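ABC transporter, substrate binding protein (Agrobacterium tumefaciens, PDB 3C9H) probably captures a solute in the periplasm and delivers it to the membrane part of an ABC transporter, and binds a magnesium ion together with citrate in this crystal. Local coordinates at residues Y39-E44 with F92-D97; L98-S103 with S262-V267. One frame throughout, in Å; residues are numbered along the deposited sequence.

Interaction 1: residues Y39-E44 with F92-D97; sequences YSSLDE and FSSAMD. With MG (magnesium ion), chain C; CIT (citric acid), chain D.
The backbones of Y39-S41 and F92 zip together as neighbouring parallel strands: F92 N gives a hydrogen bond of 2.9 Å to Y39 O, and S41 N returns one of 3.0 Å to F92 O. S40 sits between these two bonds, where its CA-H also points at F92 O. This is the close-packed part. S40 and F92 share one face of the sheet, and S40 OG lies in the plane of the phenyl ring, at its edge, 3.5 Å from F92 CD2. CG of F92 stands anti to the backbone N (chi1 -172°), which carries the ring alongside L42, whose CD2 lies 4.1 Å from F92 CE2. The ring also meets F284 edge-to-face. S40 OG accepts from L42 N, closing an ST turn as the strand ends, and is hydrogen-bonded to Y65 OH as well.

In the periplasmic binding protein fold, ligands are commonly held at such strand ends, and here the two segments part around a water, the citrate and the magnesium, which take the place of direct packing. S41 OG and S94 OG both donate to the same citrate oxygen, O1, at 2.9 and 2.8 Å. S41 OG also accepts a hydrogen bond from a water, which donates a weak second one to F92 O, while S94 N reaches it only weakly. Residues 41-43 turn to the metal: S41 O and D43 OD1 bind magnesium, each at 2.3 Å, and citrate O2 and O7 with one water add three more ligands. The citrate probably came from the crystallisation liquor.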
loop_
_atom_site.group_PDB
_atom_site.type_symbol
_atom_site.label_atom_id
_atom_site.label_comp_id
_atom_site.label_asym_id
_atom_site.label_seq_id
_atom_site.Cartn_x
_atom_site.Cartn_y
_atom_site.Cartn_z
ATOM N N TYR A 39 -9.211 -10.709 4.108
ATOM C CA TYR A 39 -8.754 -9.514 4.837
ATOM C C TYR A 39 -7.803 -8.724 3.948
ATOM O O TYR A 39 -6.745 -9.232 3.564
ATOM C CB TYR A 39 -8.036 -9.827 6.137
ATOM C CG TYR A 39 -8.804 -10.682 7.124
ATOM C CD1 TYR A 39 -10.171 -10.919 6.988
ATOM C CD2 TYR A 39 -8.127 -11.264 8.215
ATOM C CE1 TYR A 39 -10.838 -11.723 7.920
ATOM C CE2 TYR A 39 -8.762 -12.056 9.100
ATOM C CZ TYR A 39 -10.126 -12.278 8.967
ATOM O OH TYR A 39 -10.749 -13.080 9.897
ATOM N N SER A 40 -8.183 -7.495 3.627
ATOM C CA SER A 40 -7.448 -6.656 2.662
ATOM C C SER A 40 -7.383 -5.195 3.032
ATOM O O SER A 40 -8.276 -4.630 3.653
ATOM C CB SER A 40 -8.054 -6.828 1.282
ATOM O OG SER A 40 -7.502 -5.950 0.323
ATOM N N SER A 41 -6.278 -4.564 2.681
ATOM C CA SER A 41 -6.136 -3.152 2.917
ATOM C C SER A 41 -6.504 -2.343 1.685
ATOM O O SER A 41 -6.478 -1.130 1.753
ATOM C CB SER A 41 -4.727 -2.806 3.375
ATOM O OG SER A 41 -3.759 -2.991 2.339
ATOM N N LEU A 42 -6.805 -3.012 0.571
ATOM C CA LEU A 42 -7.172 -2.341 -0.663
ATOM C C LEU A 42 -8.569 -1.753 -0.472
ATOM O O LEU A 42 -9.541 -2.487 -0.230
ATOM C CB LEU A 42 -7.100 -3.280 -1.871
ATOM C CG LEU A 42 -7.478 -2.672 -3.252
ATOM C CD1 LEU A 42 -6.596 -1.488 -3.662
ATOM C CD2 LEU A 42 -7.468 -3.689 -4.357
ATOM N N ASP A 43 -8.667 -0.428 -0.551
ATOM C CA ASP A 43 -9.947 0.261 -0.302
ATOM C C ASP A 43 -11.045 -0.373 -1.161
ATOM O O ASP A 43 -10.887 -0.527 -2.393
ATOM C CB ASP A 43 -9.859 1.752 -0.622
ATOM C CG ASP A 43 -8.957 2.520 0.345
ATOM O OD1 ASP A 43 -8.243 1.913 1.165
ATOM O OD2 ASP A 43 -8.971 3.763 0.281
ATOM N N GLU A 44 -12.151 -0.728 -0.508
ATOM C CA GLU A 44 -13.201 -1.538 -1.133
ATOM C C GLU A 44 -13.702 -1.045 -2.486
ATOM O O GLU A 44 -13.863 -1.859 -3.383
ATOM C CB GLU A 44 -14.351 -1.792 -0.167
ATOM C CG GLU A 44 -15.384 -2.796 -0.687
ATOM C CD GLU A 44 -16.520 -2.159 -1.464
ATOM O OE1 GLU A 44 -16.556 -0.905 -1.553
ATOM O OE2 GLU A 44 -17.393 -2.928 -1.956
ATOM N N PHE A 92 -4.328 -9.718 2.001
ATOM C CA PHE A 92 -3.773 -8.848 0.958
ATOM C C PHE A 92 -3.437 -7.487 1.560
ATOM O O PHE A 92 -4.347 -6.734 1.967
ATOM C CB PHE A 92 -4.803 -8.744 -0.167
ATOM C CG PHE A 92 -4.301 -8.019 -1.415
ATOM C CD1 PHE A 92 -3.169 -8.440 -2.062
ATOM C CD2 PHE A 92 -5.034 -6.967 -1.965
ATOM C CE1 PHE A 92 -2.717 -7.808 -3.202
ATOM C CE2 PHE A 92 -4.589 -6.340 -3.121
ATOM C CZ PHE A 92 -3.419 -6.775 -3.726
ATOM N N SER A 93 -2.139 -7.162 1.626
ATOM C CA SER A 93 -1.658 -6.034 2.407
ATOM C C SER A 93 -0.476 -5.328 1.777
ATOM O O SER A 93 0.435 -5.967 1.227
ATOM C CB SER A 93 -1.244 -6.529 3.787
ATOM O OG SER A 93 -0.733 -5.484 4.580
ATOM N N SER A 94 -0.501 -4.008 1.903
ATOM C CA SER A 94 0.561 -3.140 1.485
ATOM C C SER A 94 1.666 -3.057 2.548
ATOM O O SER A 94 2.727 -2.483 2.280
ATOM C CB SER A 94 0.026 -1.758 1.157
ATOM O OG SER A 94 -0.761 -1.267 2.218
ATOM N N ALA A 95 1.419 -3.615 3.735
ATOM C CA ALA A 95 2.453 -3.671 4.768
ATOM C C ALA A 95 3.354 -4.912 4.525
ATOM O O ALA A 95 3.201 -5.969 5.137
ATOM C CB ALA A 95 1.879 -3.605 6.176
ATOM N N MET A 96 4.313 -4.741 3.617
ATOM C CA MET A 96 5.061 -5.846 3.030
ATOM C C MET A 96 5.778 -6.612 4.130
ATOM O O MET A 96 5.814 -7.837 4.141
ATOM C CB MET A 96 6.098 -5.337 2.032
ATOM C CG MET A 96 5.586 -4.522 0.816
ATOM S SD MET A 96 6.870 -3.957 -0.327
ATOM C CE MET A 96 7.412 -5.521 -0.996
ATOM N N ASP A 97 6.359 -5.859 5.036
ATOM C CA ASP A 97 7.081 -6.405 6.163
ATOM C C ASP A 97 6.229 -7.286 7.082
ATOM O O ASP A 97 6.661 -8.376 7.483
ATOM C CB ASP A 97 7.806 -5.286 6.916
ATOM C CG ASP A 97 6.875 -4.202 7.470
ATOM O OD1 ASP A 97 5.807 -3.914 6.883
ATOM O OD2 ASP A 97 7.274 -3.581 8.478
HETATM MG MG MG C . -6.728 0.947 2.635
HETATM C C1 CIT D . -3.660 0.661 1.823
HETATM O O1 CIT D . -3.200 -0.388 1.291
HETATM O O2 CIT D . -4.644 1.243 1.320
HETATM C C2 CIT D . -3.005 1.255 3.042
HETATM C C3 CIT D . -3.998 1.867 4.047
HETATM O O7 CIT D . -5.078 0.921 4.318
HETATM C C4 CIT D . -3.307 2.187 5.368
HETATM C C5 CIT D . -2.813 0.969 6.083
HETATM O O3 CIT D . -1.642 0.929 6.581
HETATM O O4 CIT D . -3.627 0.043 6.210
HETATM C C6 CIT D . -4.623 3.170 3.522
HETATM O O5 CIT D . -5.867 3.304 3.367
HETATM O O6 CIT D . -3.909 4.132 3.216
HETATM O O HOH W 1 -3.583 -4.429 0.007
HETATM O O HOH W 2 -8.453 0.430 4.032
#

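Interaction 2: residues L98-S103 with S262-V267; sequences LQVKLS and SRIGLV
Q99 reaches from helix 96-104 onto strand 258-268, its amide NE2 giving a hydrogen bond of 2.9 Å to I264 O. The oxygen lies close to the amide plane of Q99, yet the N-H arrives from above the plane of the I264 carbonyl, 48° out of it. Nearer the helix, CB of Q99 rests 3.5 Å from I264 CG2, the two side chains running past each other in opposite directions. A bend at chi2 (-76°) turns the glutamine amide aside, and CD2 of L266 packs against it, 3.8 Å from Q99 CD. The other branch of I264 ends in CD1, 4.0 Å from V100 CG2.

Helix segment 98-103 and strand segment 264-267 run roughly parallel, 25° apart with their axes 9.1 Å from each other, a helix laid on the face of a sheet in an alpha/beta domain of the periplasmic binding protein fold. G265, between I264 and L266, adds no side chain to this layer.

Further along the helix, S103 OG touches L266 CD2 at 3.3 Å while donating back one turn to Q99 O. That carbonyl also receives S103 N, the two donors coming from opposite faces of its plane. Behind the first shell, Q99 NE2 has a weak second hydrogen bond to A91 O, and L266 pairs through its backbone with the same A91 of the neighbouring strand. Y74 and V78 of helix 70-82 also pack on L102.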
loop_
_atom_site.group_PDB
_atom_site.type_symbol
_atom_site.label_atom_id
_atom_site.label_comp_id
_atom_site.label_asym_id
_atom_site.label_seq_id
_atom_site.Cartn_x
_atom_site.Cartn_y
_atom_site.Cartn_z
ATOM N N LEU A 98 4.998 -6.870 7.354
ATOM C CA LEU A 98 4.106 -7.638 8.212
ATOM C C LEU A 98 3.664 -8.914 7.516
ATOM O O LEU A 98 3.443 -9.927 8.171
ATOM C CB LEU A 98 2.868 -6.803 8.613
ATOM C CG LEU A 98 3.197 -5.553 9.454
ATOM C CD1 LEU A 98 1.952 -4.802 9.862
ATOM C CD2 LEU A 98 4.096 -5.912 10.684
ATOM N N GLN A 99 3.518 -8.858 6.189
ATOM C CA GLN A 99 3.145 -10.037 5.424
ATOM C C GLN A 99 4.267 -11.061 5.373
ATOM O O GLN A 99 4.037 -12.249 5.506
ATOM C CB GLN A 99 2.694 -9.649 4.023
ATOM C CG GLN A 99 1.344 -8.920 4.023
ATOM C CD GLN A 99 0.166 -9.867 4.227
ATOM O OE1 GLN A 99 -0.163 -10.226 5.364
ATOM N NE2 GLN A 99 -0.492 -10.261 3.122
ATOM N N VAL A 100 5.484 -10.593 5.178
ATOM C CA VAL A 100 6.649 -11.484 5.194
ATOM C C VAL A 100 6.851 -12.044 6.608
ATOM O O VAL A 100 7.121 -13.227 6.762
ATOM C CB VAL A 100 7.911 -10.787 4.644
ATOM C CG1 VAL A 100 9.211 -11.664 4.888
ATOM C CG2 VAL A 100 7.725 -10.512 3.149
ATOM N N LYS A 101 6.686 -11.221 7.641
ATOM C CA LYS A 101 6.679 -11.760 9.017
ATOM C C LYS A 101 5.655 -12.880 9.271
ATOM O O LYS A 101 6.013 -13.904 9.840
ATOM C CB LYS A 101 6.536 -10.654 10.060
ATOM C CG LYS A 101 6.628 -11.171 11.500
ATOM C CD LYS A 101 6.842 -10.041 12.456
ATOM C CE LYS A 101 7.088 -10.537 13.911
ATOM N NZ LYS A 101 8.194 -11.589 14.056
ATOM N N LEU A 102 4.383 -12.700 8.893
ATOM C CA LEU A 102 3.418 -13.795 9.005
ATOM C C LEU A 102 3.950 -15.049 8.339
ATOM O O LEU A 102 3.893 -16.127 8.914
ATOM C CB LEU A 102 2.065 -13.473 8.368
ATOM C CG LEU A 102 1.118 -12.454 8.994
ATOM C CD1 LEU A 102 -0.040 -12.193 8.014
ATOM C CD2 LEU A 102 0.596 -12.908 10.335
ATOM N N SER A 103 4.459 -14.897 7.118
ATOM C CA SER A 103 4.923 -16.016 6.320
ATOM C C SER A 103 6.139 -16.680 6.979
ATOM O O SER A 103 6.255 -17.923 7.028
ATOM C CB SER A 103 5.260 -15.523 4.909
ATOM O OG SER A 103 4.116 -14.958 4.278
ATOM N N SER A 262 4.778 -2.954 -2.966
ATOM C CA SER A 262 4.029 -3.935 -3.730
ATOM C C SER A 262 3.083 -4.602 -2.760
ATOM O O SER A 262 3.533 -5.063 -1.720
ATOM C CB SER A 262 4.979 -4.987 -4.291
ATOM O OG SER A 262 5.899 -4.452 -5.232
ATOM N N ARG A 263 1.785 -4.667 -3.075
ATOM C CA ARG A 263 0.839 -5.373 -2.214
ATOM C C ARG A 263 1.181 -6.871 -2.226
ATOM O O ARG A 263 1.427 -7.467 -3.288
ATOM C CB ARG A 263 -0.600 -5.163 -2.699
ATOM C CG ARG A 263 -1.072 -3.751 -2.508
ATOM C CD ARG A 263 -2.446 -3.500 -3.065
ATOM N NE ARG A 263 -2.572 -2.061 -3.173
ATOM C CZ ARG A 263 -3.011 -1.260 -2.217
ATOM N NH1 ARG A 263 -3.535 -1.730 -1.090
ATOM N NH2 ARG A 263 -2.965 0.043 -2.431
ATOM N N ILE A 264 1.200 -7.470 -1.052
ATOM C CA ILE A 264 1.561 -8.877 -0.894
ATOM C C ILE A 264 0.343 -9.705 -0.529
ATOM O O ILE A 264 -0.395 -9.375 0.409
ATOM C CB ILE A 264 2.674 -9.044 0.174
ATOM C CG1 ILE A 264 4.017 -8.489 -0.331
ATOM C CG2 ILE A 264 2.848 -10.533 0.601
ATOM C CD1 ILE A 264 5.133 -8.674 0.737
ATOM N N GLY A 265 0.113 -10.749 -1.318
ATOM C CA GLY A 265 -0.932 -11.702 -1.081
ATOM C C GLY A 265 -0.393 -13.027 -0.584
ATOM O O GLY A 265 0.641 -13.497 -1.025
ATOM N N LEU A 266 -1.133 -13.622 0.338
ATOM C CA LEU A 266 -0.824 -14.964 0.888
ATOM C C LEU A 266 -2.114 -15.606 1.408
ATOM O O LEU A 266 -3.084 -14.912 1.651
ATOM C CB LEU A 266 0.225 -14.876 1.997
ATOM C CG LEU A 266 -0.112 -14.076 3.268
ATOM C CD1 LEU A 266 -0.973 -14.917 4.219
ATOM C CD2 LEU A 266 1.186 -13.554 4.001
ATOM N N VAL A 267 -2.099 -16.936 1.523
ATOM C CA VAL A 267 -3.178 -17.724 2.078
ATOM C C VAL A 267 -2.744 -18.122 3.472
ATOM O O VAL A 267 -1.716 -18.782 3.622
ATOM C CB VAL A 267 -3.419 -19.012 1.251
ATOM C CG1 VAL A 267 -4.417 -19.936 1.965
ATOM C CG2 VAL A 267 -3.875 -18.648 -0.165
#

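From the N terminus, the chain runs through strand 35-40 and its metal-binding turn, then makes helix 44-57, strand 62-67 and helix 70-82 before strand 90-93 returns beside strand 35-40, closing the 47-residue loop of interaction 1. Helix 96-104 follows at once, beginning within 92-97 and continuing as 98-103. Interaction 2 closes only after another 158 residues, when strand 258-268 comes back against the helix. The two loops therefore lie in series, neither nested nor crossed. Strand 90-93 joins them in space, pairing with 35-40 in parallel and with 258-268 antiparallel; S93 O to I264 N, 2.8 Å, is a probable hydrogen bond between the contacts.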